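Local coordinates for protein PspGI restriction endonuclease (Pyrococcus sp. GI-H, PDB 3BM3) that binds DNA as a restriction endonuclease and probably cuts it at a specific sequence, as type II enzymes do, at residues V2-I7 with E69-V74; E194-I198 with V212-R218. The protein carries 2 engineered substitutions. One frame throughout, in Å; residues are numbered along the deposited sequence.

Contact 1 (V2-I7 with E69-V74)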
loop_
_atom_site.group_PDB
_atom_site.type_symbol
_atom_site.label_atom_id
_atom_site.label_comp_id
_atom_site.label_asym_id
_atom_site.label_seq_id
_atom_site.Cartn_x
_atom_site.Cartn_y
_atom_site.Cartn_z
ATOM N N VAL C 2 -20.816 -9.574 -24.189
ATOM C CA VAL C 2 -21.385 -8.642 -23.171
ATOM C C VAL C 2 -22.496 -7.796 -23.786
ATOM O O VAL C 2 -22.549 -7.629 -25.010
ATOM C CB VAL C 2 -20.292 -7.718 -22.619
ATOM C CG1 VAL C 2 -19.168 -8.559 -21.978
ATOM C CG2 VAL C 2 -19.731 -6.823 -23.721
ATOM N N ARG C 3 -23.377 -7.245 -22.950
ATOM C CA ARG C 3 -24.437 -6.380 -23.484
ATOM C C ARG C 3 -23.906 -5.051 -24.025
ATOM O O ARG C 3 -22.837 -4.599 -23.660
ATOM C CB ARG C 3 -25.525 -6.128 -22.445
ATOM C CG ARG C 3 -25.149 -5.224 -21.301
ATOM C CD ARG C 3 -26.347 -5.076 -20.375
ATOM N NE ARG C 3 -26.172 -4.019 -19.385
ATOM C CZ ARG C 3 -25.723 -4.210 -18.149
ATOM N NH1 ARG C 3 -25.400 -5.423 -17.726
ATOM N NH2 ARG C 3 -25.610 -3.179 -17.320
ATOM N N ASN C 4 -24.670 -4.443 -24.927
ATOM C CA ASN C 4 -24.383 -3.102 -25.387
ATOM C C ASN C 4 -24.863 -2.109 -24.351
ATOM O O ASN C 4 -26.055 -1.975 -24.115
ATOM C CB ASN C 4 -25.063 -2.831 -26.727
ATOM C CG ASN C 4 -24.511 -3.690 -27.844
ATOM O OD1 ASN C 4 -25.254 -4.103 -28.737
ATOM N ND2 ASN C 4 -23.199 -3.953 -27.814
ATOM N N LEU C 5 -23.926 -1.417 -23.714
ATOM C CA LEU C 5 -24.274 -0.466 -22.671
ATOM C C LEU C 5 -24.932 0.763 -23.242
ATOM O O LEU C 5 -24.591 1.202 -24.329
ATOM C CB LEU C 5 -23.035 -0.007 -21.897
ATOM C CG LEU C 5 -22.276 -1.110 -21.169
ATOM C CD1 LEU C 5 -20.902 -0.577 -20.671
ATOM C CD2 LEU C 5 -23.143 -1.674 -20.053
ATOM N N VAL C 6 -25.851 1.326 -22.473
ATOM C CA VAL C 6 -26.338 2.663 -22.705
ATOM C C VAL C 6 -25.414 3.533 -21.889
ATOM O O VAL C 6 -25.280 3.383 -20.663
ATOM C CB VAL C 6 -27.798 2.827 -22.283
ATOM C CG1 VAL C 6 -28.270 4.244 -22.516
ATOM C CG2 VAL C 6 -28.668 1.806 -23.026
ATOM N N ILE C 7 -24.707 4.382 -22.591
ATOM C CA ILE C 7 -23.647 5.142 -21.981
ATOM C C ILE C 7 -24.094 6.576 -21.889
ATOM O O ILE C 7 -24.405 7.202 -22.903
ATOM C CB ILE C 7 -22.342 5.010 -22.776
ATOM C CG1 ILE C 7 -21.866 3.551 -22.684
ATOM C CG2 ILE C 7 -21.296 5.967 -22.203
ATOM C CD1 ILE C 7 -20.928 3.122 -23.746
ATOM N N GLU C 69 -14.361 -5.361 -21.968
ATOM C CA GLU C 69 -15.308 -5.139 -23.043
ATOM C C GLU C 69 -16.178 -3.946 -22.740
ATOM O O GLU C 69 -16.441 -3.123 -23.609
ATOM C CB GLU C 69 -16.191 -6.366 -23.256
ATOM C CG GLU C 69 -15.437 -7.591 -23.769
ATOM C CD GLU C 69 -16.345 -8.819 -23.905
ATOM O OE1 GLU C 69 -17.326 -8.740 -24.672
ATOM O OE2 GLU C 69 -16.070 -9.874 -23.263
ATOM N N TYR C 70 -16.639 -3.851 -21.506
ATOM C CA TYR C 70 -17.422 -2.688 -21.094
ATOM C C TYR C 70 -16.578 -1.424 -21.108
ATOM O O TYR C 70 -17.018 -0.383 -21.570
ATOM C CB TYR C 70 -18.005 -2.890 -19.716
ATOM C CG TYR C 70 -19.138 -3.887 -19.654
ATOM C CD1 TYR C 70 -20.035 -4.041 -20.709
ATOM C CD2 TYR C 70 -19.335 -4.677 -18.525
ATOM C CE1 TYR C 70 -21.071 -4.956 -20.634
ATOM C CE2 TYR C 70 -20.361 -5.584 -18.453
ATOM C CZ TYR C 70 -21.240 -5.704 -19.494
ATOM O OH TYR C 70 -22.293 -6.596 -19.457
ATOM N N GLU C 71 -15.355 -1.536 -20.622
ATOM C CA GLU C 71 -14.437 -0.391 -20.602
ATOM C C GLU C 71 -14.257 0.137 -22.020
ATOM O O GLU C 71 -14.219 1.334 -22.243
ATOM C CB GLU C 71 -13.092 -0.838 -20.072
ATOM C CG GLU C 71 -12.119 0.286 -19.835
ATOM C CD GLU C 71 -10.773 -0.210 -19.407
ATOM O OE1 GLU C 71 -10.049 -0.745 -20.266
ATOM O OE2 GLU C 71 -10.442 -0.076 -18.221
ATOM N N LYS C 72 -14.138 -0.775 -22.986
ATOM C CA LYS C 72 -13.928 -0.408 -24.391
ATOM C C LYS C 72 -15.144 0.328 -24.913
ATOM O O LYS C 72 -15.035 1.356 -25.585
ATOM C CB LYS C 72 -13.683 -1.658 -25.217
ATOM C CG LYS C 72 -13.458 -1.394 -26.676
ATOM C CD LYS C 72 -13.045 -2.679 -27.372
ATOM C CE LYS C 72 -12.928 -2.470 -28.856
ATOM N NZ LYS C 72 -11.951 -1.387 -29.150
ATOM N N GLN C 73 -16.332 -0.163 -24.583
ATOM C CA GLN C 73 -17.539 0.549 -24.978
ATOM C C GLN C 73 -17.574 1.964 -24.437
ATOM O O GLN C 73 -17.909 2.921 -25.139
ATOM C CB GLN C 73 -18.775 -0.181 -24.482
ATOM C CG GLN C 73 -19.020 -1.490 -25.188
ATOM C CD GLN C 73 -20.296 -2.120 -24.744
ATOM O OE1 GLN C 73 -21.297 -1.427 -24.525
ATOM N NE2 GLN C 73 -20.271 -3.421 -24.568
ATOM N N VAL C 74 -17.245 2.090 -23.160
ATOM C CA VAL C 74 -17.258 3.373 -22.493
ATOM C C VAL C 74 -16.176 4.282 -23.078
ATOM O O VAL C 74 -16.414 5.453 -23.366
ATOM C CB VAL C 74 -17.081 3.204 -20.991
ATOM C CG1 VAL C 74 -16.894 4.558 -20.322
ATOM C CG2 VAL C 74 -18.278 2.526 -20.416
#
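Gln73 reads the backbone of the N-terminal segment with both ends of its amide. Its NE2 donates to Arg3 O at 3.0 Å with an N-H...O angle of 172°, and the acceptor lies in the amide plane; its OE1 receives Leu5 N at 2.8 Å, with this donor in the carbonyl plane. Two bonds on one flat group fix the rotation of the amide. The side chain reaches that far because CG stands beside the backbone N (chi1 -69°) and the chain is extended beyond it.

One turn earlier, the Tyr70 ring lies among Val2, Arg3 and Leu5. Val2 CG1 sits over one face, offset toward the rim, whereas Arg3 O comes to the ring edge in plane. Leu5 runs nearly perpendicular to Tyr70 and brings CD1 to 3.6 Å from Tyr70 CD1. The phenol is held by Glu26 of helix 20-31, which bonds to Tyr70 OH.

At the ends, both Val2 methyls lie against Glu69 OE1, CG2 at 3.2 Å, and Ile7 CD1 reaches Gln73 O at 3.3 Å. Leu5 CD1 also meets Val74 CG2 at 4.1 Å. The CB atoms of Val2, Leu5 and Ile7 are all directed at the helix. The arrangement is that of an extended N-terminal arm laid along a helix, here helix 52-80, and bound by a side-chain amide that bridges backbone C=O and N-H.

Contact 2 (E194-I198 with V212-R218); sequences EEFTI and VYVIDGR
Arg218 approaches Phe196 O side-on: NE donates at 2.9 Å and NH2 donates to the same Phe196 O at 2.8 Å, both with N-H...O angles of 146°. The oxygen lies only 5° out of the guanidinium plane, so both N-H groups converge on one acceptor. A bend at chi2 (49°) turns the chain past Glu194, whose carbonyl O lies 3.2 Å from Arg218 CD. Glu225 forms a salt bridge with NH2 and Ser221 bonds NH1, so the guanidinium is also tied to its own helix.

The phenyl ring of Phe196, with CG anti to N, leaves CA in a direction roughly at right angles to that of the carbonyl O, and meets the strand. Its CE2 lies 3.6 Å from Val212 CG1, and Phe196 CD2 is equally close to Val214 CG1. These valines are two apart in the strand and therefore present the same side to the ring. Ala201 of helix 198-206 adds to the packing round the ring.

Glu194 bends at chi2 and lies across Ile215, bringing OE2 to 3.3 Å from Ile215 CD1. The carboxylate stays away from the Arg218 guanidinium, 6.9 Å from Glu194 OE1 to Arg218 NE; OE1 lies instead against the backbone at Gly217 C, 3.4 Å away. OE2 forms a salt bridge with Lys57 and accepts from a water that in turn accepts from Gly217 N.

Thr197, the N-cap of helix 198-206, packs on a DNA phosphate. The whole belongs to a beta-alpha-beta crossover between parallel strands 186-191 and 211-214, in which the loop after the first strand packs on the end of the second and the start of helix 216-227, within a mixed sheet consistent with the PD-(D/E)XK nuclease fold.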
loop_
_atom_site.group_PDB
_atom_site.type_symbol
_atom_site.label_atom_id
_atom_site.label_comp_id
_atom_site.label_asym_id
_atom_site.label_seq_id
_atom_site.Cartn_x
_atom_site.Cartn_y
_atom_site.Cartn_z
ATOM N N GLU C 194 1.379 -14.224 -7.978
ATOM C CA GLU C 194 2.377 -15.185 -8.397
ATOM C C GLU C 194 3.795 -14.718 -8.068
ATOM O O GLU C 194 4.718 -15.523 -8.122
ATOM C CB GLU C 194 2.222 -15.480 -9.903
ATOM C CG GLU C 194 0.791 -15.875 -10.319
ATOM C CD GLU C 194 0.441 -17.364 -10.134
ATOM O OE1 GLU C 194 1.298 -18.165 -9.656
ATOM O OE2 GLU C 194 -0.709 -17.715 -10.505
ATOM N N GLU C 195 3.972 -13.438 -7.705
ATOM C CA GLU C 195 5.276 -12.900 -7.348
ATOM C C GLU C 195 5.409 -12.661 -5.852
ATOM O O GLU C 195 6.285 -11.961 -5.402
ATOM C CB GLU C 195 5.554 -11.612 -8.132
ATOM C CG GLU C 195 5.537 -11.810 -9.638
ATOM C CD GLU C 195 6.336 -13.021 -10.128
ATOM O OE1 GLU C 195 7.506 -13.207 -9.679
ATOM O OE2 GLU C 195 5.799 -13.778 -10.980
ATOM N N PHE C 196 4.546 -13.307 -5.083
ATOM C CA PHE C 196 4.603 -13.209 -3.630
ATOM C C PHE C 196 5.995 -13.649 -3.159
ATOM O O PHE C 196 6.475 -14.675 -3.575
ATOM C CB PHE C 196 3.526 -14.083 -3.045
ATOM C CG PHE C 196 3.370 -13.927 -1.564
ATOM C CD1 PHE C 196 2.824 -12.771 -1.031
ATOM C CD2 PHE C 196 3.819 -14.896 -0.702
ATOM C CE1 PHE C 196 2.682 -12.629 0.336
ATOM C CE2 PHE C 196 3.680 -14.746 0.644
ATOM C CZ PHE C 196 3.108 -13.651 1.167
ATOM N N THR C 197 6.620 -12.872 -2.280
ATOM C CA THR C 197 8.016 -13.094 -1.909
ATOM C C THR C 197 8.200 -13.894 -0.623
ATOM O O THR C 197 7.372 -13.876 0.278
ATOM C CB THR C 197 8.752 -11.763 -1.706
ATOM O OG1 THR C 197 8.321 -11.166 -0.474
ATOM C CG2 THR C 197 8.464 -10.815 -2.886
ATOM N N ILE C 198 9.333 -14.582 -0.562
ATOM C CA ILE C 198 9.705 -15.338 0.640
ATOM C C ILE C 198 9.844 -14.428 1.834
ATOM O O ILE C 198 9.370 -14.764 2.908
ATOM C CB ILE C 198 10.985 -16.145 0.404
ATOM C CG1 ILE C 198 11.377 -16.939 1.639
ATOM C CG2 ILE C 198 12.135 -15.231 0.035
ATOM C CD1 ILE C 198 12.654 -17.818 1.405
ATOM N N VAL C 212 -0.218 -17.769 6.113
ATOM C CA VAL C 212 -0.054 -17.035 4.873
ATOM C C VAL C 212 -0.545 -17.932 3.780
ATOM O O VAL C 212 -0.043 -19.045 3.657
ATOM C CB VAL C 212 1.401 -16.657 4.674
ATOM C CG1 VAL C 212 1.657 -16.272 3.222
ATOM C CG2 VAL C 212 1.754 -15.493 5.656
ATOM N N TYR C 213 -1.482 -17.442 2.975
ATOM C CA TYR C 213 -2.016 -18.183 1.839
ATOM C C TYR C 213 -1.575 -17.564 0.537
ATOM O O TYR C 213 -1.626 -16.355 0.379
ATOM C CB TYR C 213 -3.532 -18.234 1.864
ATOM C CG TYR C 213 -4.001 -19.070 3.031
ATOM C CD1 TYR C 213 -4.281 -20.414 2.868
ATOM C CD2 TYR C 213 -4.111 -18.508 4.297
ATOM C CE1 TYR C 213 -4.672 -21.180 3.933
ATOM C CE2 TYR C 213 -4.496 -19.238 5.368
ATOM C CZ TYR C 213 -4.774 -20.605 5.191
ATOM O OH TYR C 213 -5.169 -21.348 6.277
ATOM N N VAL C 214 -1.136 -18.399 -0.377
ATOM C CA VAL C 214 -0.510 -17.939 -1.598
ATOM C C VAL C 214 -1.265 -18.574 -2.768
ATOM O O VAL C 214 -1.762 -19.676 -2.676
ATOM C CB VAL C 214 1.009 -18.275 -1.633
ATOM C CG1 VAL C 214 1.746 -17.782 -0.372
ATOM C CG2 VAL C 214 1.260 -19.734 -1.807
ATOM N N ILE C 215 -1.408 -17.846 -3.868
ATOM C CA ILE C 215 -2.061 -18.379 -5.028
ATOM C C ILE C 215 -1.386 -19.727 -5.330
ATOM O O ILE C 215 -0.183 -19.852 -5.230
ATOM C CB ILE C 215 -1.959 -17.411 -6.219
ATOM C CG1 ILE C 215 -2.814 -17.890 -7.384
ATOM C CG2 ILE C 215 -0.498 -17.101 -6.596
ATOM C CD1 ILE C 215 -3.068 -16.813 -8.434
ATOM N N ASP C 216 -2.171 -20.728 -5.702
ATOM C CA ASP C 216 -1.654 -22.091 -5.748
ATOM C C ASP C 216 -0.409 -22.212 -6.583
ATOM O O ASP C 216 0.514 -22.929 -6.196
ATOM C CB ASP C 216 -2.708 -23.080 -6.222
ATOM C CG ASP C 216 -3.815 -23.312 -5.213
ATOM O OD1 ASP C 216 -3.960 -22.551 -4.248
ATOM O OD2 ASP C 216 -4.570 -24.287 -5.431
ATOM N N GLY C 217 -0.388 -21.498 -7.715
ATOM C CA GLY C 217 0.721 -21.513 -8.670
ATOM C C GLY C 217 2.056 -21.071 -8.126
ATOM O O GLY C 217 3.101 -21.357 -8.699
ATOM N N ARG C 218 2.035 -20.351 -7.008
ATOM C CA ARG C 218 3.270 -19.848 -6.398
ATOM C C ARG C 218 3.743 -20.689 -5.228
ATOM O O ARG C 218 4.868 -20.586 -4.802
ATOM C CB ARG C 218 3.019 -18.385 -5.982
ATOM C CG ARG C 218 4.162 -17.689 -5.284
ATOM C CD ARG C 218 5.488 -17.830 -5.974
ATOM N NE ARG C 218 6.445 -16.971 -5.286
ATOM C CZ ARG C 218 7.751 -17.192 -5.205
ATOM N NH1 ARG C 218 8.305 -18.264 -5.777
ATOM N NH2 ARG C 218 8.509 -16.347 -4.545
HETATM O O HOH W 1 -1.905 -20.153 -9.799
#

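In the fold
Contact 1 and contact 2 do not touch: their centres lie about 34 Å apart, their nearest atoms about 21 Å apart, and they follow one another in sequence without interleaving. Contact 1 is peripheral, about 26 Å from the centre of the chain, and joins the N-terminal arm to the helical part. Contact 2, about 12 Å from that centre, belongs to the mixed sheet and its helices. Helix 52-80 relates them, since it carries residues 69-74 and also Lys57, the partner of Glu194. The bound DNA is about 4 Å from the nearest atom of contact 2 and about 7 Å from that of contact 1.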